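Local coordinates for protein MJ1225 (Methanocaldococcus jannaschii, PDB 3KH5), which is of unknown function but binds AMP and ADP through its CBS domains and is a putative archaeal homologue of the gamma subunit of AMP-activated protein kinase, at residues R4-T16 and L127-A139. Sequence-based numbering, arbitrary orientation.
Sequences RVMKIAQNKKIVT and LISLITERDVIRA. With ADP (adenosine-5'-diphosphate), chain B.
M6, bent at chi2 and chi3, crosses I128 at about a right angle, CE lying 3.5 Å from I128 CG2; I128 and S129 form a classic beta bulge opposite I120. In I8, chi1 of -60° puts CG1 beside the backbone N, against A139 CB on the helix, and CG2 anti to it, 3.8 Å from I131 CD1. A9 sets its methyl CB 3.5 Å from S129 OG. Q10 then runs out, extended beyond CG, between L130 and the ligand; its OE1 is modelled 2.3 Å from ADP O2', too short to trust in detail. D135 accepts from ADP O3' through OD1 (3.2 Å) and from T132 N through OD2, and its own N closes a capping box by a weak bond to T132 OG1, which in turn donates to the alpha-phosphate O2A. I14 crosses L127 and L130 at about right angles, CD1 reaching L130 CB and adenine C2. V15 N donates to adenine N1 and adenine N6 to V15 O, each at 3.1 Å. T16 CG2 meets L127 CD2 tip to tip. Loop 4-16 thus forms one side of the ADP site with strand 127-132 and the start of helix 133-140; R37 O and R180 also bind the nucleotide. V5 and I8 touch helix 103-112, M6 and A9 strand 117-121, I14 and T16 strand 37-41.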
loop_
_atom_site.group_PDB
_atom_site.type_symbol
_atom_site.label_atom_id
_atom_site.label_comp_id
_atom_site.label_asym_id
_atom_site.label_seq_id
_atom_site.Cartn_x
_atom_site.Cartn_y
_atom_site.Cartn_z
ATOM N N ARG A 4 22.237 -1.806 -12.830
ATOM C CA ARG A 4 20.916 -2.131 -13.383
ATOM C C ARG A 4 19.938 -2.641 -12.333
ATOM O O ARG A 4 20.282 -3.505 -11.521
ATOM C CB ARG A 4 21.014 -3.110 -14.558
ATOM C CG ARG A 4 21.919 -2.616 -15.665
ATOM C CD ARG A 4 21.216 -2.564 -17.004
ATOM N NE ARG A 4 21.339 -1.220 -17.566
ATOM C CZ ARG A 4 22.386 -0.772 -18.256
ATOM N NH1 ARG A 4 23.427 -1.561 -18.508
ATOM N NH2 ARG A 4 22.388 0.476 -18.707
ATOM N N VAL A 5 18.722 -2.088 -12.354
ATOM C CA VAL A 5 17.661 -2.500 -11.427
ATOM C C VAL A 5 17.378 -3.988 -11.540
ATOM O O VAL A 5 17.057 -4.638 -10.542
ATOM C CB VAL A 5 16.320 -1.714 -11.605
ATOM C CG1 VAL A 5 16.458 -0.293 -11.118
ATOM C CG2 VAL A 5 15.805 -1.765 -13.047
ATOM N N MET A 6 17.503 -4.520 -12.757
ATOM C CA MET A 6 17.333 -5.949 -13.001
ATOM C C MET A 6 18.253 -6.803 -12.128
ATOM O O MET A 6 17.921 -7.950 -11.817
ATOM C CB MET A 6 17.533 -6.287 -14.483
ATOM C CG MET A 6 16.292 -6.075 -15.347
ATOM S SD MET A 6 14.804 -6.891 -14.717
ATOM C CE MET A 6 15.210 -8.653 -15.015
ATOM N N LYS A 7 19.398 -6.243 -11.730
ATOM C CA LYS A 7 20.336 -6.933 -10.836
ATOM C C LYS A 7 19.774 -7.171 -9.430
ATOM O O LYS A 7 20.143 -8.144 -8.768
ATOM C CB LYS A 7 21.680 -6.197 -10.751
ATOM C CG LYS A 7 22.703 -6.630 -11.794
ATOM C CD LYS A 7 22.743 -5.695 -12.991
ATOM C CE LYS A 7 23.486 -6.338 -14.161
ATOM N NZ LYS A 7 23.946 -5.302 -15.160
ATOM N N ILE A 8 18.892 -6.279 -8.982
ATOM C CA ILE A 8 18.204 -6.431 -7.699
ATOM C C ILE A 8 16.881 -7.138 -7.890
ATOM O O ILE A 8 16.423 -7.880 -7.009
ATOM C CB ILE A 8 17.870 -5.072 -7.069
ATOM C CG1 ILE A 8 19.142 -4.260 -6.815
ATOM C CG2 ILE A 8 17.049 -5.243 -5.782
ATOM C CD1 ILE A 8 18.876 -2.766 -6.814
ATOM N N ALA A 9 16.270 -6.889 -9.050
ATOM C CA ALA A 9 14.897 -7.302 -9.308
ATOM C C ALA A 9 14.639 -8.722 -8.842
ATOM O O ALA A 9 15.324 -9.667 -9.248
ATOM C CB ALA A 9 14.551 -7.142 -10.781
ATOM N N GLN A 10 13.644 -8.841 -7.969
ATOM C CA GLN A 10 13.245 -10.106 -7.381
ATOM C C GLN A 10 13.019 -11.135 -8.465
ATOM O O GLN A 10 12.125 -11.009 -9.311
ATOM C CB GLN A 10 11.984 -9.892 -6.567
ATOM C CG GLN A 10 11.342 -8.567 -6.905
ATOM C CD GLN A 10 9.864 -8.541 -6.651
ATOM O OE1 GLN A 10 9.291 -7.482 -6.280
ATOM N NE2 GLN A 10 9.214 -9.689 -6.861
ATOM N N ASN A 11 13.851 -12.169 -8.403
ATOM C CA ASN A 11 13.996 -13.157 -9.455
ATOM C C ASN A 11 12.787 -14.065 -9.550
ATOM O O ASN A 11 12.724 -14.947 -10.422
ATOM C CB ASN A 11 15.207 -14.017 -9.134
ATOM C CG ASN A 11 14.992 -14.857 -7.895
ATOM O OD1 ASN A 11 15.457 -14.513 -6.809
ATOM N ND2 ASN A 11 14.264 -15.962 -8.046
ATOM N N LYS A 12 11.850 -13.874 -8.622
ATOM C CA LYS A 12 10.624 -14.645 -8.612
ATOM C C LYS A 12 9.751 -14.313 -9.819
ATOM O O LYS A 12 9.976 -13.321 -10.523
ATOM C CB LYS A 12 9.845 -14.398 -7.310
ATOM C CG LYS A 12 8.378 -14.829 -7.422
ATOM C CD LYS A 12 7.594 -14.863 -6.140
ATOM C CE LYS A 12 6.192 -15.399 -6.464
ATOM N NZ LYS A 12 5.385 -15.671 -5.249
ATOM N N LYS A 13 8.766 -15.173 -10.055
ATOM C CA LYS A 13 7.670 -14.882 -10.965
ATOM C C LYS A 13 6.792 -13.778 -10.380
ATOM O O LYS A 13 6.521 -13.749 -9.176
ATOM C CB LYS A 13 6.840 -16.145 -11.239
ATOM C CG LYS A 13 6.258 -16.858 -9.999
ATOM C CD LYS A 13 7.234 -17.859 -9.371
ATOM C CE LYS A 13 7.388 -19.114 -10.221
ATOM N NZ LYS A 13 8.591 -19.910 -9.826
ATOM N N ILE A 14 6.349 -12.865 -11.231
ATOM C CA ILE A 14 5.494 -11.798 -10.749
ATOM C C ILE A 14 4.050 -12.264 -10.790
ATOM O O ILE A 14 3.569 -12.752 -11.816
ATOM C CB ILE A 14 5.710 -10.481 -11.530
ATOM C CG1 ILE A 14 7.183 -10.046 -11.448
ATOM C CG2 ILE A 14 4.784 -9.372 -11.018
ATOM C CD1 ILE A 14 7.799 -10.082 -10.032
ATOM N N VAL A 15 3.379 -12.138 -9.649
ATOM C CA VAL A 15 1.959 -12.456 -9.531
ATOM C C VAL A 15 1.134 -11.368 -10.227
ATOM O O VAL A 15 1.249 -10.184 -9.901
ATOM C CB VAL A 15 1.533 -12.621 -8.046
ATOM C CG1 VAL A 15 0.028 -12.762 -7.924
ATOM C CG2 VAL A 15 2.226 -13.826 -7.422
ATOM N N THR A 16 0.318 -11.782 -11.192
ATOM C CA THR A 16 -0.470 -10.851 -11.993
ATOM C C THR A 16 -1.932 -11.267 -12.073
ATOM O O THR A 16 -2.294 -12.395 -11.719
ATOM C CB THR A 16 0.068 -10.755 -13.442
ATOM O OG1 THR A 16 -0.015 -12.040 -14.070
ATOM C CG2 THR A 16 1.509 -10.276 -13.467
ATOM N N LEU A 127 5.797 -7.612 -19.445
ATOM C CA LEU A 127 6.275 -7.681 -18.069
ATOM C C LEU A 127 7.520 -8.560 -17.960
ATOM O O LEU A 127 7.516 -9.713 -18.397
ATOM C CB LEU A 127 5.179 -8.191 -17.130
ATOM C CG LEU A 127 5.528 -8.184 -15.638
ATOM C CD1 LEU A 127 5.603 -6.761 -15.096
ATOM C CD2 LEU A 127 4.519 -8.995 -14.855
ATOM N N ILE A 128 8.576 -7.998 -17.380
ATOM C CA ILE A 128 9.833 -8.707 -17.161
ATOM C C ILE A 128 9.981 -9.048 -15.679
ATOM O O ILE A 128 10.217 -10.204 -15.317
ATOM C CB ILE A 128 11.050 -7.870 -17.672
ATOM C CG1 ILE A 128 11.079 -7.813 -19.212
ATOM C CG2 ILE A 128 12.379 -8.411 -17.127
ATOM C CD1 ILE A 128 10.835 -9.166 -19.920
ATOM N N SER A 129 9.827 -8.028 -14.836
ATOM C CA SER A 129 9.929 -8.169 -13.389
ATOM C C SER A 129 9.183 -7.024 -12.704
ATOM O O SER A 129 8.278 -6.424 -13.289
ATOM C CB SER A 129 11.401 -8.181 -12.961
ATOM O OG SER A 129 11.532 -8.618 -11.617
ATOM N N LEU A 130 9.574 -6.731 -11.466
ATOM C CA LEU A 130 9.018 -5.636 -10.680
ATOM C C LEU A 130 10.016 -5.272 -9.588
ATOM O O LEU A 130 10.651 -6.149 -8.998
ATOM C CB LEU A 130 7.682 -6.034 -10.047
ATOM C CG LEU A 130 6.960 -4.965 -9.217
ATOM C CD1 LEU A 130 5.714 -4.475 -9.944
ATOM C CD2 LEU A 130 6.572 -5.554 -7.876
ATOM N N ILE A 131 10.151 -3.975 -9.332
ATOM C CA ILE A 131 11.003 -3.464 -8.258
ATOM C C ILE A 131 10.175 -2.568 -7.334
ATOM O O ILE A 131 9.318 -1.813 -7.795
ATOM C CB ILE A 131 12.236 -2.694 -8.821
ATOM C CG1 ILE A 131 13.225 -2.306 -7.714
ATOM C CG2 ILE A 131 11.821 -1.465 -9.619
ATOM C CD1 ILE A 131 14.372 -3.277 -7.548
ATOM N N THR A 132 10.428 -2.664 -6.032
ATOM C CA THR A 132 9.736 -1.836 -5.051
ATOM C C THR A 132 10.786 -1.112 -4.226
ATOM O O THR A 132 11.978 -1.419 -4.326
ATOM C CB THR A 132 8.862 -2.679 -4.102
ATOM O OG1 THR A 132 9.704 -3.463 -3.247
ATOM C CG2 THR A 132 7.927 -3.602 -4.881
ATOM N N GLU A 133 10.342 -0.157 -3.410
ATOM C CA GLU A 133 11.234 0.593 -2.523
ATOM C C GLU A 133 11.990 -0.307 -1.533
ATOM O O GLU A 133 13.181 -0.094 -1.285
ATOM C CB GLU A 133 10.456 1.676 -1.776
ATOM C CG GLU A 133 9.927 2.790 -2.670
ATOM C CD GLU A 133 8.975 3.719 -1.943
ATOM O OE1 GLU A 133 9.114 4.950 -2.100
ATOM O OE2 GLU A 133 8.094 3.218 -1.212
ATOM N N ARG A 134 11.295 -1.310 -0.989
ATOM C CA ARG A 134 11.891 -2.295 -0.074
ATOM C C ARG A 134 13.051 -3.047 -0.734
ATOM O O ARG A 134 14.093 -3.249 -0.109
ATOM C CB ARG A 134 10.825 -3.289 0.428
ATOM C CG ARG A 134 11.252 -4.149 1.634
ATOM C CD ARG A 134 10.065 -4.655 2.480
ATOM N NE ARG A 134 9.076 -3.604 2.733
ATOM C CZ ARG A 134 7.760 -3.726 2.560
ATOM N NH1 ARG A 134 7.231 -4.886 2.168
ATOM N NH2 ARG A 134 6.964 -2.687 2.808
ATOM N N ASP A 135 12.857 -3.459 -1.989
ATOM C CA ASP A 135 13.886 -4.170 -2.760
ATOM C C ASP A 135 15.175 -3.355 -2.811
ATOM O O ASP A 135 16.275 -3.898 -2.676
ATOM C CB ASP A 135 13.423 -4.416 -4.202
ATOM C CG ASP A 135 12.333 -5.470 -4.319
ATOM O OD1 ASP A 135 12.212 -6.342 -3.431
ATOM O OD2 ASP A 135 11.602 -5.433 -5.334
ATOM N N VAL A 136 15.021 -2.048 -3.021
ATOM C CA VAL A 136 16.148 -1.119 -3.125
ATOM C C VAL A 136 16.814 -0.873 -1.769
ATOM O O VAL A 136 18.042 -0.915 -1.663
ATOM C CB VAL A 136 15.729 0.228 -3.778
ATOM C CG1 VAL A 136 16.904 1.197 -3.843
ATOM C CG2 VAL A 136 15.172 -0.004 -5.177
ATOM N N ILE A 137 16.009 -0.616 -0.742
ATOM C CA ILE A 137 16.544 -0.408 0.599
ATOM C C ILE A 137 17.311 -1.648 1.064
ATOM O O ILE A 137 18.388 -1.533 1.662
ATOM C CB ILE A 137 15.428 -0.060 1.610
ATOM C CG1 ILE A 137 14.814 1.307 1.276
ATOM C CG2 ILE A 137 15.979 -0.055 3.043
ATOM C CD1 ILE A 137 13.579 1.654 2.087
ATOM N N ARG A 138 16.748 -2.825 0.781
ATOM C CA ARG A 138 17.382 -4.105 1.099
ATOM C C ARG A 138 18.732 -4.226 0.397
ATOM O O ARG A 138 19.709 -4.673 1.001
ATOM C CB ARG A 138 16.465 -5.279 0.721
ATOM C CG ARG A 138 16.935 -6.647 1.220
ATOM C CD ARG A 138 15.927 -7.756 0.916
ATOM N NE ARG A 138 14.781 -7.738 1.827
ATOM C CZ ARG A 138 13.536 -7.419 1.480
ATOM N NH1 ARG A 138 13.247 -7.090 0.226
ATOM N NH2 ARG A 138 12.571 -7.434 2.391
ATOM N N ALA A 139 18.782 -3.816 -0.869
ATOM C CA ALA A 139 20.016 -3.880 -1.644
ATOM C C ALA A 139 21.074 -2.889 -1.158
ATOM O O ALA A 139 22.268 -3.170 -1.252
ATOM C CB ALA A 139 19.726 -3.667 -3.127
HETATM P PB ADP B . 3.560 -3.848 -2.054
HETATM O O1B ADP B . 3.114 -5.258 -1.983
HETATM O O2B ADP B . 3.192 -3.034 -0.698
HETATM O O3B ADP B . 2.834 -3.018 -3.214
HETATM P PA ADP B . 6.120 -3.832 -0.997
HETATM O O1A ADP B . 5.565 -4.489 0.230
HETATM O O2A ADP B . 7.719 -3.970 -1.344
HETATM O O3A ADP B . 5.142 -3.686 -2.301
HETATM O "O5'" ADP B . 6.172 -5.343 -1.661
HETATM C "C5'" ADP B . 6.212 -6.606 -0.923
HETATM C "C4'" ADP B . 7.395 -7.522 -1.363
HETATM O "O4'" ADP B . 7.018 -8.579 -2.303
HETATM C "C3'" ADP B . 8.452 -6.656 -2.052
HETATM O "O3'" ADP B . 9.762 -6.955 -1.528
HETATM C "C2'" ADP B . 8.364 -6.992 -3.538
HETATM O "O2'" ADP B . 9.687 -7.301 -3.983
HETATM C "C1'" ADP B . 7.471 -8.242 -3.654
HETATM N N9 ADP B . 6.239 -8.127 -4.535
HETATM C C8 ADP B . 5.337 -7.140 -4.523
HETATM N N7 ADP B . 4.385 -7.388 -5.426
HETATM C C5 ADP B . 4.671 -8.544 -6.019
HETATM C C6 ADP B . 4.059 -9.301 -7.019
HETATM N N6 ADP B . 2.931 -8.886 -7.592
HETATM N N1 ADP B . 4.628 -10.462 -7.399
HETATM C C2 ADP B . 5.755 -10.885 -6.838
HETATM N N3 ADP B . 6.359 -10.185 -5.883
HETATM C C4 ADP B . 5.849 -9.014 -5.455
#